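Local coordinates for tail fiber protein (Acinetobacter phage AM24, PDB 5W5P) that probably recognises and breaks down the capsular polysaccharide of its host, Acinetobacter baumannii, as a trimeric tailspike of the phage, at residues N307-D312 with A323-V328; A393-T398 with Q423-F428. All blocks are in the same frame, centred on the assembly; numbering follows the deposited sequence.

Contact 1: N307-D312 with A323-V328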
loop_
_atom_site.group_PDB
_atom_site.type_symbol
_atom_site.label_atom_id
_atom_site.label_comp_id
_atom_site.label_asym_id
_atom_site.label_seq_id
_atom_site.Cartn_x
_atom_site.Cartn_y
_atom_site.Cartn_z
ATOM N N ASN A 307 1.608 13.806 11.890
ATOM C CA ASN A 307 2.211 12.581 12.408
ATOM C C ASN A 307 1.602 11.417 11.634
ATOM O O ASN A 307 0.525 10.927 11.983
ATOM C CB ASN A 307 1.970 12.440 13.909
ATOM C CG ASN A 307 2.904 13.311 14.739
ATOM O OD1 ASN A 307 2.606 14.472 15.025
ATOM N ND2 ASN A 307 4.047 12.751 15.123
ATOM N N VAL A 308 2.302 10.985 10.581
ATOM C CA VAL A 308 1.878 9.926 9.661
ATOM C C VAL A 308 0.689 10.370 8.816
ATOM O O VAL A 308 -0.387 10.685 9.337
ATOM C CB VAL A 308 1.544 8.613 10.395
ATOM C CG1 VAL A 308 1.212 7.511 9.390
ATOM C CG2 VAL A 308 2.695 8.197 11.269
ATOM N N ILE A 309 0.884 10.390 7.501
ATOM C CA ILE A 309 -0.206 10.515 6.541
ATOM C C ILE A 309 0.069 9.538 5.408
ATOM O O ILE A 309 1.222 9.347 5.005
ATOM C CB ILE A 309 -0.364 11.962 6.020
ATOM C CG1 ILE A 309 -1.532 12.061 5.033
ATOM C CG2 ILE A 309 0.919 12.461 5.372
ATOM C CD1 ILE A 309 -1.907 13.473 4.670
ATOM N N ARG A 310 -0.982 8.891 4.918
ATOM C CA ARG A 310 -0.887 8.034 3.745
ATOM C C ARG A 310 -1.938 8.499 2.754
ATOM O O ARG A 310 -3.099 8.696 3.129
ATOM C CB ARG A 310 -1.102 6.551 4.083
ATOM C CG ARG A 310 -0.402 6.071 5.340
ATOM C CD ARG A 310 -1.233 6.357 6.584
ATOM N NE ARG A 310 -0.923 5.422 7.659
ATOM C CZ ARG A 310 -1.309 5.583 8.920
ATOM N NH1 ARG A 310 -0.971 4.688 9.839
ATOM N NH2 ARG A 310 -2.030 6.640 9.263
ATOM N N CYS A 311 -1.531 8.691 1.502
ATOM C CA CYS A 311 -2.444 9.043 0.417
ATOM C C CYS A 311 -2.113 8.133 -0.760
ATOM O O CYS A 311 -1.173 8.407 -1.514
ATOM C CB CYS A 311 -2.321 10.519 0.045
ATOM S SG CYS A 311 -2.632 11.679 1.415
ATOM N N ASP A 312 -2.882 7.055 -0.919
ATOM C CA ASP A 312 -2.571 6.007 -1.880
ATOM C C ASP A 312 -3.717 5.799 -2.865
ATOM O O ASP A 312 -4.892 5.883 -2.495
ATOM C CB ASP A 312 -2.261 4.686 -1.166
ATOM C CG ASP A 312 -1.162 4.828 -0.126
ATOM O OD1 ASP A 312 -0.298 5.717 -0.285
ATOM O OD2 ASP A 312 -1.157 4.041 0.849
ATOM N N ALA A 323 -2.520 18.250 -1.782
ATOM C CA ALA A 323 -2.109 18.197 -0.383
ATOM C C ALA A 323 -1.155 19.352 -0.108
ATOM O O ALA A 323 -0.039 19.381 -0.635
ATOM C CB ALA A 323 -1.466 16.863 -0.051
ATOM N N LYS A 324 -1.587 20.292 0.724
ATOM C CA LYS A 324 -0.731 21.377 1.172
ATOM C C LYS A 324 -0.498 21.060 2.652
ATOM O O LYS A 324 -1.325 21.355 3.519
ATOM C CB LYS A 324 -1.366 22.748 0.948
ATOM C CG LYS A 324 -0.692 23.915 1.690
ATOM C CD LYS A 324 -1.325 25.308 1.460
ATOM C CE LYS A 324 -0.261 26.387 1.439
ATOM N NZ LYS A 324 0.168 26.662 2.837
ATOM N N LEU A 325 0.627 20.416 2.934
ATOM C CA LEU A 325 0.947 19.929 4.266
ATOM C C LEU A 325 2.079 20.739 4.886
ATOM O O LEU A 325 2.907 21.339 4.186
ATOM C CB LEU A 325 1.350 18.449 4.217
ATOM C CG LEU A 325 0.354 17.537 3.504
ATOM C CD1 LEU A 325 0.870 16.090 3.443
ATOM C CD2 LEU A 325 -1.010 17.586 4.184
ATOM N N GLY A 326 2.103 20.735 6.219
ATOM C CA GLY A 326 3.215 21.265 6.984
ATOM C C GLY A 326 4.335 20.252 7.085
ATOM O O GLY A 326 4.550 19.431 6.184
ATOM N N ALA A 327 5.073 20.314 8.190
ATOM C CA ALA A 327 6.066 19.290 8.477
ATOM C C ALA A 327 5.386 17.932 8.604
ATOM O O ALA A 327 4.416 17.778 9.354
ATOM C CB ALA A 327 6.824 19.632 9.760
ATOM N N VAL A 328 5.901 16.945 7.874
ATOM C CA VAL A 328 5.324 15.605 7.824
ATOM C C VAL A 328 6.382 14.605 8.265
ATOM O O VAL A 328 7.467 14.544 7.674
ATOM C CB VAL A 328 4.815 15.254 6.416
ATOM C CG1 VAL A 328 4.285 13.807 6.372
ATOM C CG2 VAL A 328 3.746 16.243 5.959
#
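Ile-309 meets Leu-325 and Val-328 through methyl groups alone, and the contact is easiest to follow along the isoleucine. Its CB is not yet in touch, standing 5.0 Å from Val-328 CG1. The first branch, CG2, is held between the backbone N and the carbonyl carbon, and there it does most of the work: it lies 3.8 Å from Val-328 CG1 and also reaches Leu-325, whose CD1 is 4.1 Å from Ile-309 CG2. On the other branch CG1 makes no close contact across the segments and serves to carry the tip outward. The chain runs out nearly straight (chi1 -179°, chi2 170°), bringing CD1 to 4.0 Å from Leu-325 CD1, so that these two side chains meet tip to tip.

The two segments belong to different faces of a parallel beta-helix, the fold known from other phage tailspikes, and the contact spans the inside of a coil. Val-296, from strand 294-298, touches both Ile-309 and Leu-325, while Phe-333 of strand 331-339 packs on Leu-325 as well.

Leu-325 thus meets both methyls of the isoleucine with its CD1. Val-328 closes the group with its two methyls divided: CG1 serves Ile-309, whereas CG2 sits 3.8 Å from Leu-325 CD1 within its own segment. On the outer side of strand 308-310, by contrast, Val-308 CG1 sits over the centre of one face of the Arg-310 guanidinium, 3.2 Å above its plane. Arg-310 NH2 bonds to Asn-281 OD1, and its NH1 makes a weak hydrogen bond to the carbonyl of Gly-335 in the second subunit.

Contact 2: A393-T398 with Q423-F428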
loop_
_atom_site.group_PDB
_atom_site.type_symbol
_atom_site.label_atom_id
_atom_site.label_comp_id
_atom_site.label_asym_id
_atom_site.label_seq_id
_atom_site.Cartn_x
_atom_site.Cartn_y
_atom_site.Cartn_z
ATOM N N ALA A 393 14.332 21.060 1.945
ATOM C CA ALA A 393 15.007 20.126 2.834
ATOM C C ALA A 393 16.046 20.852 3.683
ATOM O O ALA A 393 16.503 21.948 3.349
ATOM C CB ALA A 393 15.673 18.999 2.035
ATOM N N SER A 394 16.416 20.226 4.796
ATOM C CA SER A 394 17.406 20.782 5.720
ATOM C C SER A 394 18.756 20.148 5.395
ATOM O O SER A 394 19.112 19.093 5.921
ATOM C CB SER A 394 16.991 20.531 7.165
ATOM O OG SER A 394 18.041 20.855 8.061
ATOM N N LEU A 395 19.522 20.805 4.521
ATOM C CA LEU A 395 20.758 20.228 4.008
ATOM C C LEU A 395 21.999 21.033 4.386
ATOM O O LEU A 395 23.057 20.834 3.782
ATOM C CB LEU A 395 20.679 20.077 2.488
ATOM C CG LEU A 395 19.606 19.125 1.959
ATOM C CD1 LEU A 395 19.407 19.345 0.470
ATOM C CD2 LEU A 395 19.992 17.687 2.248
ATOM N N SER A 396 21.905 21.926 5.377
ATOM C CA SER A 396 23.072 22.727 5.740
ATOM C C SER A 396 24.155 21.885 6.411
ATOM O O SER A 396 25.336 22.247 6.365
ATOM C CB SER A 396 22.661 23.890 6.644
ATOM O OG SER A 396 22.438 23.453 7.972
ATOM N N GLY A 397 23.781 20.770 7.034
ATOM C CA GLY A 397 24.752 19.848 7.590
ATOM C C GLY A 397 24.891 18.600 6.741
ATOM O O GLY A 397 23.982 18.272 5.976
ATOM N N THR A 398 26.023 17.901 6.851
ATOM C CA THR A 398 26.193 16.666 6.091
ATOM C C THR A 398 25.352 15.530 6.659
ATOM O O THR A 398 25.001 14.597 5.930
ATOM C CB THR A 398 27.670 16.253 6.054
ATOM O OG1 THR A 398 28.163 16.057 7.387
ATOM C CG2 THR A 398 28.512 17.313 5.351
ATOM N N GLN A 423 16.568 19.334 -3.401
ATOM C CA GLN A 423 16.013 19.015 -2.093
ATOM C C GLN A 423 15.823 17.520 -1.873
ATOM O O GLN A 423 15.352 17.120 -0.804
ATOM C CB GLN A 423 14.677 19.736 -1.898
ATOM C CG GLN A 423 14.741 21.232 -2.131
ATOM C CD GLN A 423 15.885 21.893 -1.387
ATOM O OE1 GLN A 423 15.875 21.979 -0.157
ATOM N NE2 GLN A 423 16.875 22.375 -2.132
ATOM N N VAL A 424 16.171 16.694 -2.855
ATOM C CA VAL A 424 16.034 15.246 -2.775
ATOM C C VAL A 424 17.409 14.627 -2.958
ATOM O O VAL A 424 18.185 15.051 -3.823
ATOM C CB VAL A 424 15.046 14.705 -3.829
ATOM C CG1 VAL A 424 15.199 13.200 -3.987
ATOM C CG2 VAL A 424 13.623 15.066 -3.450
ATOM N N VAL A 425 17.710 13.624 -2.139
ATOM C CA VAL A 425 19.005 12.970 -2.150
ATOM C C VAL A 425 18.942 11.588 -2.797
ATOM O O VAL A 425 19.827 11.231 -3.579
ATOM C CB VAL A 425 19.583 12.899 -0.719
ATOM C CG1 VAL A 425 20.509 11.729 -0.570
ATOM C CG2 VAL A 425 20.326 14.195 -0.401
ATOM N N THR A 426 17.906 10.805 -2.510
ATOM C CA THR A 426 17.782 9.448 -3.031
ATOM C C THR A 426 16.544 9.344 -3.909
ATOM O O THR A 426 15.437 9.664 -3.465
ATOM C CB THR A 426 17.696 8.416 -1.898
ATOM O OG1 THR A 426 18.805 8.580 -1.002
ATOM C CG2 THR A 426 17.704 7.001 -2.463
ATOM N N GLN A 427 16.733 8.882 -5.143
ATOM C CA GLN A 427 15.628 8.702 -6.074
ATOM C C GLN A 427 16.075 7.795 -7.214
ATOM O O GLN A 427 17.178 7.959 -7.748
ATOM C CB GLN A 427 15.134 10.047 -6.620
ATOM C CG GLN A 427 16.207 10.882 -7.299
ATOM C CD GLN A 427 16.309 10.586 -8.785
ATOM O OE1 GLN A 427 15.310 10.265 -9.435
ATOM N NE2 GLN A 427 17.522 10.674 -9.327
ATOM N N PHE A 428 15.217 6.845 -7.585
ATOM C CA PHE A 428 15.513 5.956 -8.701
ATOM C C PHE A 428 14.205 5.462 -9.305
ATOM O O PHE A 428 13.148 5.503 -8.669
ATOM C CB PHE A 428 16.392 4.774 -8.271
ATOM C CG PHE A 428 15.796 3.939 -7.169
ATOM C CD1 PHE A 428 14.921 2.901 -7.459
ATOM C CD2 PHE A 428 16.113 4.192 -5.845
ATOM C CE1 PHE A 428 14.369 2.131 -6.442
ATOM C CE2 PHE A 428 15.568 3.428 -4.829
ATOM C CZ PHE A 428 14.693 2.396 -5.128
#
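The side-chain amide of Gln-423 meets Ala-393 edge-on: the backbone N of Ala-393 lies in the amide plane and donates to a lone pair of Gln-423 OE1 at 2.8 Å. Off one face of the same amide, and to one side of it, stands the CD1 methyl of Leu-395, 4.5 Å from Gln-423 OE1. The other polar atom of the amide, NE2, bonds to Glu-421 O; with both engaged, the rotation of the amide should be held.

All this happens toward the C-terminal end of the parallel beta-helix, where the loop after strand 389-390 comes up against the chain leading into strand 427-428. The glutamine reaches the loop by folding: CG leaves beside the backbone N (chi1 -53°) and a second bend (chi2 -49°) swings the amide round to the N-H of Ala-393. The bond is moderately straight, with an N-H...O angle of 148°.

Farther along the two segments the contact turns apolar. Leu-395 CD1 approaches Gln-423 CA at 4.3 Å, and its other methyl, CD2, lies 4.4 Å from Val-425 CG2; both are loose contacts. The trimer interface is close by: Arg-450 of the second subunit donates its NH2 to Leu-395 O, and Thr-447 of that subunit packs on Val-425. At the start of the loop segment, Ala-393 CB rests 3.4 Å from the carbonyl O of Gln-423.

How the contacts relate
Contact 1 and contact 2 lie along the same beta-helix, their centres 19 Å apart and their nearest atoms about 11 Å apart, without touching. Parallel pairing runs from strand 306-310 through 331-339, 365-375 and 407-409 to 427-428. A separate run of pairs leads from 321-328 through 353-354 to 389-390, just before the loop 393-398. Contact 1 is the more buried; contact 2 lies farther along the axis, toward the C-terminal end of the beta-helix. In contact 1 it is Asn-307, Val-308 and Arg-310, neighbours of the touching residues, that face the second subunit. In contact 2 Leu-395 and Val-425 themselves meet that subunit, and Thr-398 and Phe-428 also reach the third.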